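Local coordinates for putative acetyltransferase Ta0821 (Thermoplasma acidophilum DSM 1728, PDB 3C26), which probably transfers an acyl group, as other GNAT-family acetyltransferases do, to an acceptor that has not been identified, at residues I177-M182 / T240-K245; K20-N25 / V72-M77. All coordinates share one frame; numbering follows the deposited sequence.

Interaction 1 (I177-M182 / T240-K245). With EDO (1,2-ethanediol), chain F.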
loop_
_atom_site.group_PDB
_atom_site.type_symbol
_atom_site.label_atom_id
_atom_site.label_comp_id
_atom_site.label_asym_id
_atom_site.label_seq_id
_atom_site.Cartn_x
_atom_site.Cartn_y
_atom_site.Cartn_z
ATOM N N ILE A 177 16.590 -0.381 16.528
ATOM C CA ILE A 177 16.380 0.260 17.786
ATOM C C ILE A 177 16.271 1.771 17.570
ATOM O O ILE A 177 17.159 2.398 16.987
ATOM C CB ILE A 177 17.480 -0.051 18.757
ATOM C CG1 ILE A 177 17.541 -1.571 19.009
ATOM C CG2 ILE A 177 17.255 0.646 20.087
ATOM C CD1 ILE A 177 18.478 -1.936 20.134
ATOM N N ASP A 178 15.184 2.346 18.045
ATOM C CA ASP A 178 14.974 3.800 17.866
ATOM C C ASP A 178 15.324 4.240 16.450
ATOM O O ASP A 178 16.110 5.162 16.235
ATOM C CB ASP A 178 15.800 4.594 18.870
ATOM C CG ASP A 178 15.537 6.112 18.811
ATOM O OD1 ASP A 178 14.436 6.522 18.480
ATOM O OD2 ASP A 178 16.444 6.897 19.138
ATOM N N TRP A 179 14.764 3.518 15.485
ATOM C CA TRP A 179 14.869 3.810 14.030
ATOM C C TRP A 179 16.263 3.744 13.417
ATOM O O TRP A 179 16.529 4.293 12.340
ATOM C CB TRP A 179 14.212 5.152 13.670
ATOM C CG TRP A 179 12.753 5.166 13.911
ATOM C CD1 TRP A 179 12.130 5.476 15.102
ATOM C CD2 TRP A 179 11.699 4.821 12.993
ATOM N NE1 TRP A 179 10.790 5.335 14.964
ATOM C CE2 TRP A 179 10.485 4.972 13.684
ATOM C CE3 TRP A 179 11.669 4.389 11.665
ATOM C CZ2 TRP A 179 9.243 4.715 13.097
ATOM C CZ3 TRP A 179 10.424 4.149 11.080
ATOM C CH2 TRP A 179 9.240 4.300 11.808
ATOM N N LYS A 180 17.126 3.061 14.140
ATOM C CA LYS A 180 18.492 2.804 13.753
ATOM C C LYS A 180 18.682 1.283 13.698
ATOM O O LYS A 180 18.321 0.572 14.615
ATOM C CB LYS A 180 19.445 3.460 14.770
ATOM C CG LYS A 180 19.356 4.975 14.842
ATOM C CD LYS A 180 20.088 5.573 16.059
ATOM C CE LYS A 180 19.194 5.612 17.270
ATOM N NZ LYS A 180 19.843 6.094 18.582
ATOM N N TYR A 181 19.221 0.797 12.584
ATOM C CA TYR A 181 19.555 -0.616 12.447
ATOM C C TYR A 181 21.032 -0.799 12.841
ATOM O O TYR A 181 21.953 -0.372 12.143
ATOM C CB TYR A 181 19.267 -1.137 11.019
ATOM C CG TYR A 181 19.199 -2.649 10.928
ATOM C CD1 TYR A 181 18.075 -3.348 11.413
ATOM C CD2 TYR A 181 20.222 -3.384 10.348
ATOM C CE1 TYR A 181 17.980 -4.706 11.316
ATOM C CE2 TYR A 181 20.136 -4.749 10.288
ATOM C CZ TYR A 181 19.030 -5.410 10.779
ATOM O OH TYR A 181 18.977 -6.784 10.684
HETATM N N MSE A 182 21.231 -1.478 13.951
HETATM C CA MSE A 182 22.545 -1.607 14.558
HETATM C C MSE A 182 22.839 -3.029 14.989
HETATM O O MSE A 182 21.946 -3.786 15.333
HETATM C CB MSE A 182 22.613 -0.691 15.801
HETATM C CG MSE A 182 21.648 -1.067 16.908
HETATM SE SE MSE A 182 21.674 0.096 18.530
HETATM C CE MSE A 182 20.738 1.641 17.854
ATOM N N THR A 240 1.290 0.162 15.560
ATOM C CA THR A 240 2.023 -0.290 14.368
ATOM C C THR A 240 3.219 -1.160 14.738
ATOM O O THR A 240 4.121 -0.780 15.532
ATOM C CB THR A 240 2.544 0.914 13.493
ATOM O OG1 THR A 240 1.516 1.933 13.334
ATOM C CG2 THR A 240 3.049 0.447 12.105
ATOM N N PHE A 241 3.200 -2.339 14.132
ATOM C CA PHE A 241 4.268 -3.310 14.279
ATOM C C PHE A 241 5.060 -3.366 13.026
ATOM O O PHE A 241 4.519 -3.525 11.938
ATOM C CB PHE A 241 3.730 -4.708 14.539
ATOM C CG PHE A 241 2.902 -4.817 15.784
ATOM C CD1 PHE A 241 1.554 -4.486 15.755
ATOM C CD2 PHE A 241 3.462 -5.230 16.992
ATOM C CE1 PHE A 241 0.784 -4.580 16.876
ATOM C CE2 PHE A 241 2.671 -5.325 18.130
ATOM C CZ PHE A 241 1.346 -5.015 18.071
ATOM N N TYR A 242 6.371 -3.219 13.227
ATOM C CA TYR A 242 7.373 -3.408 12.186
ATOM C C TYR A 242 8.034 -4.711 12.553
ATOM O O TYR A 242 8.724 -4.802 13.551
ATOM C CB TYR A 242 8.354 -2.261 12.179
ATOM C CG TYR A 242 7.750 -0.905 11.847
ATOM C CD1 TYR A 242 7.171 -0.107 12.820
ATOM C CD2 TYR A 242 7.809 -0.419 10.574
ATOM C CE1 TYR A 242 6.681 1.123 12.522
ATOM C CE2 TYR A 242 7.327 0.827 10.255
ATOM C CZ TYR A 242 6.748 1.593 11.224
ATOM O OH TYR A 242 6.216 2.809 10.862
ATOM N N VAL A 243 7.763 -5.733 11.760
ATOM C CA VAL A 243 8.159 -7.108 12.082
ATOM C C VAL A 243 9.204 -7.647 11.132
ATOM O O VAL A 243 9.076 -7.523 9.950
ATOM C CB VAL A 243 6.928 -8.052 12.109
ATOM C CG1 VAL A 243 7.317 -9.453 12.573
ATOM C CG2 VAL A 243 5.852 -7.511 13.038
ATOM N N ARG A 244 10.275 -8.199 11.694
ATOM C CA ARG A 244 11.351 -8.692 10.883
ATOM C C ARG A 244 10.807 -9.739 9.912
ATOM O O ARG A 244 10.052 -10.622 10.284
ATOM C CB ARG A 244 12.522 -9.232 11.732
ATOM C CG ARG A 244 13.762 -9.578 10.858
ATOM C CD ARG A 244 14.766 -10.418 11.595
ATOM N NE ARG A 244 15.305 -9.801 12.803
ATOM C CZ ARG A 244 16.372 -9.011 12.869
ATOM N NH1 ARG A 244 17.022 -8.646 11.798
ATOM N NH2 ARG A 244 16.762 -8.561 14.038
ATOM N N LYS A 245 11.187 -9.602 8.652
ATOM C CA LYS A 245 10.682 -10.472 7.552
ATOM C C LYS A 245 10.565 -11.982 7.896
ATOM O O LYS A 245 9.512 -12.631 7.664
ATOM C CB LYS A 245 11.547 -10.253 6.313
ATOM C CG LYS A 245 11.118 -11.011 5.097
ATOM C CD LYS A 245 9.738 -10.624 4.714
ATOM C CE LYS A 245 9.452 -10.874 3.256
ATOM N NZ LYS A 245 8.032 -10.545 2.903
HETATM C C1 EDO F . 6.421 -8.068 2.247
HETATM O O1 EDO F . 7.794 -8.013 2.685
HETATM C C2 EDO F . 5.748 -6.691 2.212
HETATM O O2 EDO F . 5.895 -6.079 0.923
#
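A β-hairpin whose strands 174-177 and 180-183 are joined by a two-residue type I' turn reaches across with Trp179 and Tyr181 to Tyr242 in strand 237-243 and Arg244 just beyond it. The disulfide Cys174-Cys183 ties the hairpin at its base, and Ile177 and Lys180 pair through two backbone bonds at the turn. The backbones stay well apart, so long side chains do all the bridging. Trp179 makes a T-shaped stack: its six-membered ring turns an edge toward the face of Tyr242, centroids 5.4 Å apart and planes at 74°. Trp179 CH2 comes nearest, 3.5 Å from Tyr242 OH. The phenol of Tyr242 is hydrogen-bonded to Thr44, and Phe218 stacks against its ring.

Beside this pair, Arg244 sits at the N-cap position of helix 245-248. It extends with CG anti to the backbone N (chi1 -172°), then bends at chi3. Glu144 forms a salt bridge with its NH1, the carbonyls of Cys174 and Asn220 take NH2 and NE, and Trp172 adds a cation-pi contact, all of which should hold the buried guanidinium firmly. Arg244 NH1 donates a bent hydrogen bond (N-H...O 139°) to Tyr181 OH at 2.9 Å, nearly in the guanidinium plane.

Interaction 2 (K20-N25 / V72-M77). With EDO (1,2-ethanediol), chain E.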
loop_
_atom_site.group_PDB
_atom_site.type_symbol
_atom_site.label_atom_id
_atom_site.label_comp_id
_atom_site.label_asym_id
_atom_site.label_seq_id
_atom_site.Cartn_x
_atom_site.Cartn_y
_atom_site.Cartn_z
ATOM N N LYS A 20 11.378 23.082 9.199
ATOM C CA LYS A 20 10.056 22.591 9.620
ATOM C C LYS A 20 9.068 22.528 8.491
ATOM O O LYS A 20 8.087 21.817 8.603
ATOM C CB LYS A 20 9.418 23.458 10.716
ATOM C CG LYS A 20 9.836 23.198 12.149
ATOM C CD LYS A 20 9.640 24.533 12.869
ATOM C CE LYS A 20 9.766 24.513 14.348
ATOM N NZ LYS A 20 9.619 25.986 14.868
ATOM N N THR A 21 9.328 23.268 7.417
ATOM C CA THR A 21 8.462 23.262 6.206
ATOM C C THR A 21 8.861 22.229 5.134
ATOM O O THR A 21 8.176 22.022 4.123
ATOM C CB THR A 21 8.451 24.616 5.535
ATOM O OG1 THR A 21 9.751 24.874 4.981
ATOM C CG2 THR A 21 8.008 25.726 6.555
ATOM N N PHE A 22 9.966 21.557 5.378
ATOM C CA PHE A 22 10.473 20.522 4.453
ATOM C C PHE A 22 9.626 19.224 4.575
ATOM O O PHE A 22 9.076 18.916 5.648
ATOM C CB PHE A 22 11.940 20.172 4.788
ATOM C CG PHE A 22 12.977 21.268 4.498
ATOM C CD1 PHE A 22 12.620 22.537 4.144
ATOM C CD2 PHE A 22 14.332 21.000 4.658
ATOM C CE1 PHE A 22 13.594 23.532 3.962
ATOM C CE2 PHE A 22 15.272 21.949 4.425
ATOM C CZ PHE A 22 14.908 23.234 4.096
ATOM N N THR A 23 9.521 18.473 3.474
ATOM C CA THR A 23 8.860 17.152 3.489
ATOM C C THR A 23 9.724 16.053 2.872
ATOM O O THR A 23 10.610 16.295 2.068
ATOM C CB THR A 23 7.504 17.127 2.718
ATOM O OG1 THR A 23 7.718 17.386 1.327
ATOM C CG2 THR A 23 6.506 18.202 3.264
ATOM N N SER A 24 9.429 14.831 3.297
ATOM C CA SER A 24 10.040 13.619 2.736
ATOM C C SER A 24 9.568 13.332 1.310
ATOM O O SER A 24 10.147 12.495 0.617
ATOM C CB SER A 24 9.698 12.402 3.587
ATOM O OG SER A 24 8.317 12.163 3.574
ATOM N N ASN A 25 8.523 14.020 0.891
ATOM C CA ASN A 25 7.912 13.870 -0.453
ATOM C C ASN A 25 8.806 14.553 -1.464
ATOM O O ASN A 25 8.800 15.756 -1.639
ATOM C CB ASN A 25 6.480 14.451 -0.456
ATOM C CG ASN A 25 5.667 14.130 -1.725
ATOM O OD1 ASN A 25 6.200 13.842 -2.776
ATOM N ND2 ASN A 25 4.349 14.207 -1.600
ATOM N N VAL A 72 17.821 24.179 1.854
ATOM C CA VAL A 72 16.814 23.651 0.907
ATOM C C VAL A 72 16.546 22.121 1.052
ATOM O O VAL A 72 15.561 21.577 0.544
ATOM C CB VAL A 72 17.130 24.056 -0.596
ATOM C CG1 VAL A 72 17.192 25.610 -0.766
ATOM C CG2 VAL A 72 18.412 23.372 -1.102
ATOM N N ALA A 73 17.425 21.459 1.788
ATOM C CA ALA A 73 17.331 19.996 2.024
ATOM C C ALA A 73 18.036 19.629 3.321
ATOM O O ALA A 73 18.993 20.319 3.779
ATOM C CB ALA A 73 17.945 19.206 0.882
ATOM N N THR A 74 17.558 18.549 3.923
ATOM C CA THR A 74 18.193 18.027 5.134
ATOM C C THR A 74 18.565 16.583 4.967
ATOM O O THR A 74 17.978 15.840 4.161
ATOM C CB THR A 74 17.236 18.103 6.375
ATOM O OG1 THR A 74 16.054 17.292 6.148
ATOM C CG2 THR A 74 16.817 19.535 6.679
ATOM N N ILE A 75 19.576 16.199 5.732
ATOM C CA ILE A 75 19.878 14.799 5.976
ATOM C C ILE A 75 20.344 14.674 7.437
ATOM O O ILE A 75 21.138 15.498 7.906
ATOM C CB ILE A 75 20.964 14.205 5.009
ATOM C CG1 ILE A 75 21.134 12.712 5.222
ATOM C CG2 ILE A 75 22.346 14.814 5.282
ATOM C CD1 ILE A 75 20.169 11.881 4.538
ATOM N N HIS A 76 19.832 13.648 8.134
ATOM C CA HIS A 76 20.294 13.309 9.493
ATOM C C HIS A 76 21.339 12.180 9.434
ATOM O O HIS A 76 21.212 11.254 8.660
ATOM C CB HIS A 76 19.111 12.887 10.382
ATOM C CG HIS A 76 19.506 12.448 11.767
ATOM N ND1 HIS A 76 19.239 11.181 12.262
ATOM C CD2 HIS A 76 20.143 13.114 12.762
ATOM C CE1 HIS A 76 19.720 11.090 13.493
ATOM N NE2 HIS A 76 20.260 12.252 13.822
HETATM N N MSE A 77 22.383 12.291 10.253
HETATM C CA MSE A 77 23.384 11.235 10.387
HETATM C C MSE A 77 23.630 10.906 11.870
HETATM O O MSE A 77 23.725 11.776 12.727
HETATM C CB MSE A 77 24.745 11.665 9.837
HETATM C CG MSE A 77 24.757 12.271 8.508
HETATM SE SE MSE A 77 26.519 13.146 8.250
HETATM C CE MSE A 77 25.830 14.308 6.865
HETATM C C1 EDO E . 18.295 7.461 12.032
HETATM O O1 EDO E . 18.414 8.186 13.248
HETATM C C2 EDO E . 17.454 8.263 11.076
HETATM O O2 EDO E . 18.085 9.486 10.780
#
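Phe22, from the loop between helices 16-19 and 31-40 of the GNAT domain, packs its ring obliquely against strand 70-79, which runs between its antiparallel neighbours 62-67 and 85-92. Phe22, Val72 and Thr74 account for nearly all the buried surface, and the contact is a one-sided affair: a single aromatic ring meets mostly backbone. Phe22 CE2 comes to 3.4 Å from Ala73 N. Next to it, Phe22 CZ lies 3.6 Å from Val72 C. Val72 O stands 3.9 Å above one face of the Phe22 ring, displaced toward the rim.

The strand's local shape suits this. Val72 and Ala73 both direct their side chains away from the loop, and both pair with Leu65 through the backbone, consistent with a classic beta bulge. Val72 thus offers its main chain to the ring and sends its side chain to Leu101 and Tyr96. Thr74, by contrast, turns toward the loop. With chi1 at 62°, its OG1 bonds to the carbonyl of Gly89 in strand 85-92, and its methyl CG2 is left to meet Phe22. The Phe22 ring is rotated almost into the plane of its own CA, CB and CG (chi2 9°), which brings the CD2-CE2 side to the strand. His93 and Arg91 also touch this ring, and the next residue, Thr23, is backbone-bonded to Val92, so the loop is stitched to the neighbouring strand as well. At the Thr74 end the packing is purely apolar, Thr74 CG2 lying 3.5 Å from Phe22 CD2.

Both contacts are buried, yet the centre of interaction 1 lies about 8 Å, and that of interaction 2 about 14 Å, from the centre of the chain. Their centres are 22 Å apart and their nearest atoms about 6 Å, without touching. Each uses one strand, 237-243 or 70-79, of the same connected set; interaction 1 fastens a two-stranded hairpin to it, interaction 2 a loop, with both segments in the GNAT family region. The chemistry differs accordingly. At 177-182/240-245 long side chains span a wide backbone gap with a ring stack and a bond from a charged group, whereas at 20-25/72-77 one phenylalanine sits close on strand backbone and a threonine methyl, with plain van der Waals packing.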